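Isochorismatase family protein (Enterococcus faecalis, PDB 2A67) is of unknown specific function but is probably a hydrolase of the isochorismatase family. Local coordinates at residues Phe49-Glu54 with Trp64-Lys69; Gln110-Val115 with Thr136-Asn141. One frame throughout, in Å; residues are numbered along the deposited sequence.

Contact 1 (Phe49-Glu54 with Trp64-Lys69); sequences FVQHEE and WQLFEK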
loop_
_atom_site.group_PDB
_atom_site.type_symbol
_atom_site.label_atom_id
_atom_site.label_comp_id
_atom_site.label_asym_id
_atom_site.label_seq_id
_atom_site.Cartn_x
_atom_site.Cartn_y
_atom_site.Cartn_z
ATOM N N PHE D 49 18.106 7.320 5.458
ATOM C CA PHE D 49 17.093 7.683 6.423
ATOM C C PHE D 49 16.047 8.556 5.732
ATOM O O PHE D 49 16.395 9.520 5.026
ATOM C CB PHE D 49 17.701 8.502 7.561
ATOM C CG PHE D 49 18.567 7.717 8.485
ATOM C CD1 PHE D 49 19.950 7.661 8.281
ATOM C CD2 PHE D 49 18.019 7.036 9.557
ATOM C CE1 PHE D 49 20.746 6.965 9.126
ATOM C CE2 PHE D 49 18.847 6.318 10.423
ATOM C CZ PHE D 49 20.198 6.291 10.196
ATOM N N VAL D 50 14.779 8.229 5.929
ATOM C CA VAL D 50 13.675 9.083 5.422
ATOM C C VAL D 50 13.092 9.859 6.614
ATOM O O VAL D 50 12.832 9.294 7.673
ATOM C CB VAL D 50 12.594 8.254 4.664
ATOM C CG1 VAL D 50 11.456 9.174 4.194
ATOM C CG2 VAL D 50 13.274 7.512 3.425
ATOM N N GLN D 51 12.975 11.169 6.452
ATOM C CA GLN D 51 12.388 12.024 7.474
ATOM C C GLN D 51 11.212 12.787 6.885
ATOM O O GLN D 51 11.307 13.409 5.812
ATOM C CB GLN D 51 13.433 12.994 8.016
ATOM C CG GLN D 51 14.524 12.296 8.829
ATOM C CD GLN D 51 15.655 13.211 9.175
ATOM O OE1 GLN D 51 16.630 13.307 8.435
ATOM N NE2 GLN D 51 15.528 13.931 10.293
ATOM N N HIS D 52 10.096 12.681 7.602
ATOM C CA HIS D 52 8.839 13.321 7.238
ATOM C C HIS D 52 8.884 14.765 7.776
ATOM O O HIS D 52 9.556 15.065 8.755
ATOM C CB HIS D 52 7.671 12.523 7.838
ATOM C CG HIS D 52 6.342 12.874 7.253
ATOM N ND1 HIS D 52 5.463 13.729 7.884
ATOM C CD2 HIS D 52 5.755 12.530 6.082
ATOM C CE1 HIS D 52 4.373 13.864 7.150
ATOM N NE2 HIS D 52 4.523 13.158 6.050
ATOM N N GLU D 53 8.233 15.661 7.075
ATOM C CA GLU D 53 8.120 17.065 7.537
ATOM C C GLU D 53 6.693 17.502 7.286
ATOM O O GLU D 53 6.126 17.188 6.241
ATOM C CB GLU D 53 9.132 17.954 6.806
ATOM C CG GLU D 53 8.959 18.111 5.274
ATOM C CD GLU D 53 10.166 18.753 4.627
ATOM O OE1 GLU D 53 11.238 18.131 4.611
ATOM O OE2 GLU D 53 10.092 19.912 4.154
ATOM N N GLU D 54 6.126 18.232 8.248
ATOM C CA GLU D 54 4.767 18.764 8.131
ATOM C C GLU D 54 4.632 19.859 9.170
ATOM O O GLU D 54 5.580 20.146 9.909
ATOM C CB GLU D 54 3.720 17.647 8.328
ATOM C CG GLU D 54 3.859 16.856 9.652
ATOM C CD GLU D 54 2.914 15.628 9.763
ATOM O OE1 GLU D 54 2.471 15.054 8.725
ATOM O OE2 GLU D 54 2.638 15.200 10.909
ATOM N N TRP D 64 11.574 16.919 14.504
ATOM C CA TRP D 64 11.867 16.306 13.202
ATOM C C TRP D 64 13.175 15.473 13.189
ATOM O O TRP D 64 13.374 14.613 12.286
ATOM C CB TRP D 64 11.936 17.423 12.161
ATOM C CG TRP D 64 12.605 17.171 10.864
ATOM C CD1 TRP D 64 11.992 16.875 9.673
ATOM C CD2 TRP D 64 14.007 17.204 10.590
ATOM N NE1 TRP D 64 12.918 16.711 8.693
ATOM C CE2 TRP D 64 14.169 16.903 9.223
ATOM C CE3 TRP D 64 15.148 17.414 11.373
ATOM C CZ2 TRP D 64 15.434 16.850 8.604
ATOM C CZ3 TRP D 64 16.383 17.374 10.769
ATOM C CH2 TRP D 64 16.519 17.092 9.397
ATOM N N GLN D 65 14.067 15.702 14.149
ATOM C CA GLN D 65 15.350 15.002 14.119
ATOM C C GLN D 65 15.106 13.532 14.441
ATOM O O GLN D 65 14.088 13.194 15.070
ATOM C CB GLN D 65 16.349 15.594 15.121
ATOM C CG GLN D 65 16.775 17.088 14.936
ATOM C CD GLN D 65 17.788 17.465 15.983
ATOM O OE1 GLN D 65 17.401 17.708 17.121
ATOM N NE2 GLN D 65 19.101 17.502 15.627
ATOM N N LEU D 66 16.074 12.689 14.031
ATOM C CA LEU D 66 16.104 11.255 14.275
ATOM C C LEU D 66 16.355 10.982 15.739
ATOM O O LEU D 66 17.063 11.737 16.424
ATOM C CB LEU D 66 17.213 10.573 13.421
ATOM C CG LEU D 66 17.175 10.733 11.892
ATOM C CD1 LEU D 66 18.421 10.218 11.172
ATOM C CD2 LEU D 66 15.936 10.119 11.305
ATOM N N PHE D 67 15.729 9.929 16.244
ATOM C CA PHE D 67 15.975 9.500 17.610
ATOM C C PHE D 67 17.465 9.457 17.831
ATOM O O PHE D 67 18.192 8.899 17.001
ATOM C CB PHE D 67 15.445 8.084 17.806
ATOM C CG PHE D 67 13.958 8.000 17.750
ATOM C CD1 PHE D 67 13.180 8.554 18.769
ATOM C CD2 PHE D 67 13.333 7.370 16.693
ATOM C CE1 PHE D 67 11.797 8.472 18.727
ATOM C CE2 PHE D 67 11.946 7.279 16.648
ATOM C CZ PHE D 67 11.177 7.851 17.664
ATOM N N GLU D 68 17.912 9.997 18.959
ATOM C CA GLU D 68 19.335 10.052 19.296
ATOM C C GLU D 68 20.022 8.699 19.337
ATOM O O GLU D 68 21.206 8.614 19.056
ATOM C CB GLU D 68 19.527 10.684 20.674
ATOM C CG GLU D 68 19.090 12.109 20.725
ATOM C CD GLU D 68 20.254 13.054 20.642
ATOM O OE1 GLU D 68 21.085 12.940 19.703
ATOM O OE2 GLU D 68 20.331 13.913 21.542
ATOM N N LYS D 69 19.294 7.662 19.725
ATOM C CA LYS D 69 19.892 6.314 19.870
ATOM C C LYS D 69 20.358 5.679 18.548
ATOM O O LYS D 69 21.175 4.722 18.566
ATOM C CB LYS D 69 18.913 5.363 20.571
ATOM C CG LYS D 69 19.560 4.156 21.301
ATOM C CD LYS D 69 18.556 3.000 21.173
ATOM C CE LYS D 69 18.523 2.021 22.366
ATOM N NZ LYS D 69 17.235 1.229 22.318
HETATM O O HOH W 1 12.300 16.161 6.007
#
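Gln51, near the C-terminal end of strand 47-52 in the parallel sheet of the isochorismatase alpha/beta fold, reaches across the indole of Trp64, which belongs to the loop running on to strand 77-81. With CG opposite the carbonyl carbon (chi1 -69°) and the chain extended beyond it, the amide arrives over one face of the ring, NE2 lying 3.4 Å from Trp64 CZ2. Amide and indole do not stack flat; their planes are 32° apart. The same NE2 donates to Trp64 O at 3.0 Å, and because that oxygen lies almost in the amide plane, the bond fixes the rotation of the amide. Gln13 adds a second link, bonding both Trp64 O and His52 N. Trp64 places CG anti to its own nitrogen (chi1 162°), which folds the indole back to the strand and sets CD1 3.2 Å from His52 O. Leu66 divides its two methyls between neighbours: CD1 makes a CH-pi contact 3.8 Å from the centroid of the Phe49 ring, over its face, while CD2 packs 3.6 Å from Gln51 CG. Glu53 OE2 is held in a salt bridge by Arg80. At the indole edge and in its plane, one water accepts from Trp64 NE1 at 2.8 Å and donates to Gln51 O at 2.9 Å and Glu53 OE1 at 2.6 Å.

Contact 2 (Gln110-Val115 with Thr136-Asn141); sequences QTEFCV and TSTLDN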
loop_
_atom_site.group_PDB
_atom_site.type_symbol
_atom_site.label_atom_id
_atom_site.label_comp_id
_atom_site.label_asym_id
_atom_site.label_seq_id
_atom_site.Cartn_x
_atom_site.Cartn_y
_atom_site.Cartn_z
ATOM N N GLN D 110 5.198 4.865 10.713
ATOM C CA GLN D 110 4.377 3.877 11.419
ATOM C C GLN D 110 4.069 2.727 10.464
ATOM O O GLN D 110 3.866 2.957 9.287
ATOM C CB GLN D 110 3.036 4.499 11.895
ATOM C CG GLN D 110 3.215 5.369 13.147
ATOM C CD GLN D 110 1.956 6.136 13.463
ATOM O OE1 GLN D 110 0.959 5.586 13.933
ATOM N NE2 GLN D 110 1.983 7.404 13.155
ATOM N N THR D 111 3.948 1.523 11.019
ATOM C CA THR D 111 3.640 0.264 10.274
ATOM C C THR D 111 2.616 0.418 9.162
ATOM O O THR D 111 2.871 0.070 8.003
ATOM C CB THR D 111 3.057 -0.779 11.263
ATOM O OG1 THR D 111 3.993 -0.966 12.331
ATOM C CG2 THR D 111 2.684 -2.138 10.578
ATOM N N GLU D 112 1.419 0.872 9.539
ATOM C CA GLU D 112 0.305 0.842 8.611
ATOM C C GLU D 112 0.239 2.059 7.681
ATOM O O GLU D 112 -0.513 2.053 6.723
ATOM C CB GLU D 112 -1.019 0.678 9.361
ATOM C CG GLU D 112 -1.528 1.980 10.056
ATOM C CD GLU D 112 -1.003 2.167 11.489
ATOM O OE1 GLU D 112 0.195 1.938 11.751
ATOM O OE2 GLU D 112 -1.803 2.567 12.367
ATOM N N PHE D 113 1.045 3.071 7.938
ATOM C CA PHE D 113 1.008 4.276 7.130
ATOM C C PHE D 113 2.229 4.324 6.217
ATOM O O PHE D 113 2.216 3.681 5.201
ATOM C CB PHE D 113 0.869 5.525 8.012
ATOM C CG PHE D 113 -0.420 5.567 8.799
ATOM C CD1 PHE D 113 -1.645 5.704 8.149
ATOM C CD2 PHE D 113 -0.410 5.460 10.184
ATOM C CE1 PHE D 113 -2.908 5.761 8.886
ATOM C CE2 PHE D 113 -1.643 5.528 10.926
ATOM C CZ PHE D 113 -2.890 5.669 10.256
ATOM N N CYS D 114 3.269 5.049 6.609
ATOM C CA CYS D 114 4.418 5.324 5.756
ATOM C C CYS D 114 5.201 4.067 5.386
ATOM O O CYS D 114 5.781 4.010 4.295
ATOM C CB CYS D 114 5.413 6.255 6.451
ATOM S SG CYS D 114 4.673 7.723 7.301
ATOM N N VAL D 115 5.247 3.108 6.294
ATOM C CA VAL D 115 6.003 1.878 6.045
ATOM C C VAL D 115 5.240 1.022 5.012
ATOM O O VAL D 115 5.807 0.634 3.971
ATOM C CB VAL D 115 6.309 1.075 7.384
ATOM C CG1 VAL D 115 7.124 -0.179 7.105
ATOM C CG2 VAL D 115 7.098 1.944 8.372
ATOM N N THR D 136 9.467 -2.682 12.721
ATOM C CA THR D 136 8.446 -1.611 12.549
ATOM C C THR D 136 7.673 -1.428 13.845
ATOM O O THR D 136 7.638 -2.319 14.698
ATOM C CB THR D 136 7.436 -1.841 11.374
ATOM O OG1 THR D 136 6.395 -2.726 11.795
ATOM C CG2 THR D 136 8.098 -2.414 10.155
ATOM N N SER D 137 7.052 -0.259 14.001
ATOM C CA SER D 137 6.226 -0.048 15.181
ATOM C C SER D 137 5.162 0.974 14.802
ATOM O O SER D 137 5.259 1.621 13.749
ATOM C CB SER D 137 7.082 0.431 16.354
ATOM O OG SER D 137 6.285 0.791 17.475
ATOM N N THR D 138 4.154 1.071 15.664
ATOM C CA THR D 138 2.994 1.954 15.491
ATOM C C THR D 138 2.323 2.140 16.867
ATOM O O THR D 138 2.884 1.740 17.895
ATOM C CB THR D 138 2.022 1.438 14.389
ATOM O OG1 THR D 138 1.169 2.499 13.975
ATOM C CG2 THR D 138 1.208 0.171 14.767
ATOM N N LEU D 139 1.141 2.767 16.865
ATOM C CA LEU D 139 0.402 3.200 18.068
ATOM C C LEU D 139 -0.929 2.472 18.129
ATOM O O LEU D 139 -1.472 2.098 17.076
ATOM C CB LEU D 139 0.139 4.710 17.979
ATOM C CG LEU D 139 1.332 5.630 17.670
ATOM C CD1 LEU D 139 0.878 7.007 17.252
ATOM C CD2 LEU D 139 2.287 5.755 18.850
ATOM N N ASP D 140 -1.469 2.265 19.340
ATOM C CA ASP D 140 -2.834 1.771 19.468
ATOM C C ASP D 140 -3.615 2.855 18.763
ATOM O O ASP D 140 -3.292 4.028 18.918
ATOM C CB ASP D 140 -3.312 1.688 20.943
ATOM C CG ASP D 140 -2.554 0.625 21.789
ATOM O OD1 ASP D 140 -1.818 -0.252 21.252
ATOM O OD2 ASP D 140 -2.696 0.673 23.034
ATOM N N ASN D 141 -4.614 2.490 17.971
ATOM C CA ASN D 141 -5.358 3.500 17.222
ATOM C C ASN D 141 -6.794 3.695 17.707
ATOM O O ASN D 141 -7.594 4.319 17.003
ATOM C CB ASN D 141 -5.315 3.241 15.701
ATOM C CG ASN D 141 -6.126 2.047 15.280
ATOM O OD1 ASN D 141 -6.051 1.589 14.123
ATOM N ND2 ASN D 141 -6.896 1.515 16.192
HETATM O O HOH W 2 -1.820 3.691 14.712
#
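Thr111 and Gln110 meet Thr136 to Thr138 in a buried, largely polar contact within a beta-alpha-beta crossover, where the start of helix 111-125 is bonded to the C-terminal end of strand 128-137. Thr111 N donates to Ser137 O at 3.0 Å from above the carbonyl plane, and Gln110 CA adds a CA-H...O contact to that oxygen at 3.4 Å. The hydroxyls Thr111 OG1 and Thr136 OG1 share a hydrogen bond of 3.0 Å, and Thr136 OG1 is also bonded to Glu154. One turn further along the helix, Val115 CG1 packs on Thr136 CG2 at 3.9 Å. Gln110, preceded by a cis peptide, is the N-cap residue; its O receives Phe113 N and Val115 N from opposite faces, the latter closing a wider pi-type turn. Glu112 O bonds Arg120 of the second subunit, so this helix start also borders the dimer interface. The Glu112 chain bends at chi2 (-89°), which curls its carboxylate back to the strand end. There OE1 accepts a very short bond of 2.5 Å from Thr138 OG1, whose hydroxyl oxygen also lies 3.1 Å from Gln110 OE1.

In the fold
Contacts 1 and 2 both lie at the C-terminal ends of strands in one parallel sheet, with strands 5-10 and 103-109 between strands 47-52 and 128-137. Their centres are 15 Å apart and their nearest atoms about 5 Å, without touching; both segments of contact 1 come before those of contact 2 in the sequence. Asp11 connects the two: its backbone bonds Val50 of contact 1, and the side chain of Cys114 in contact 2 packs on it. Lys81 lies against Val50 and His52. Asp11, Lys81 and Cys114 are consistent with the Asp-Lys-Cys triad of nicotinamidase-like relatives, which would place both contacts beside a probable active site.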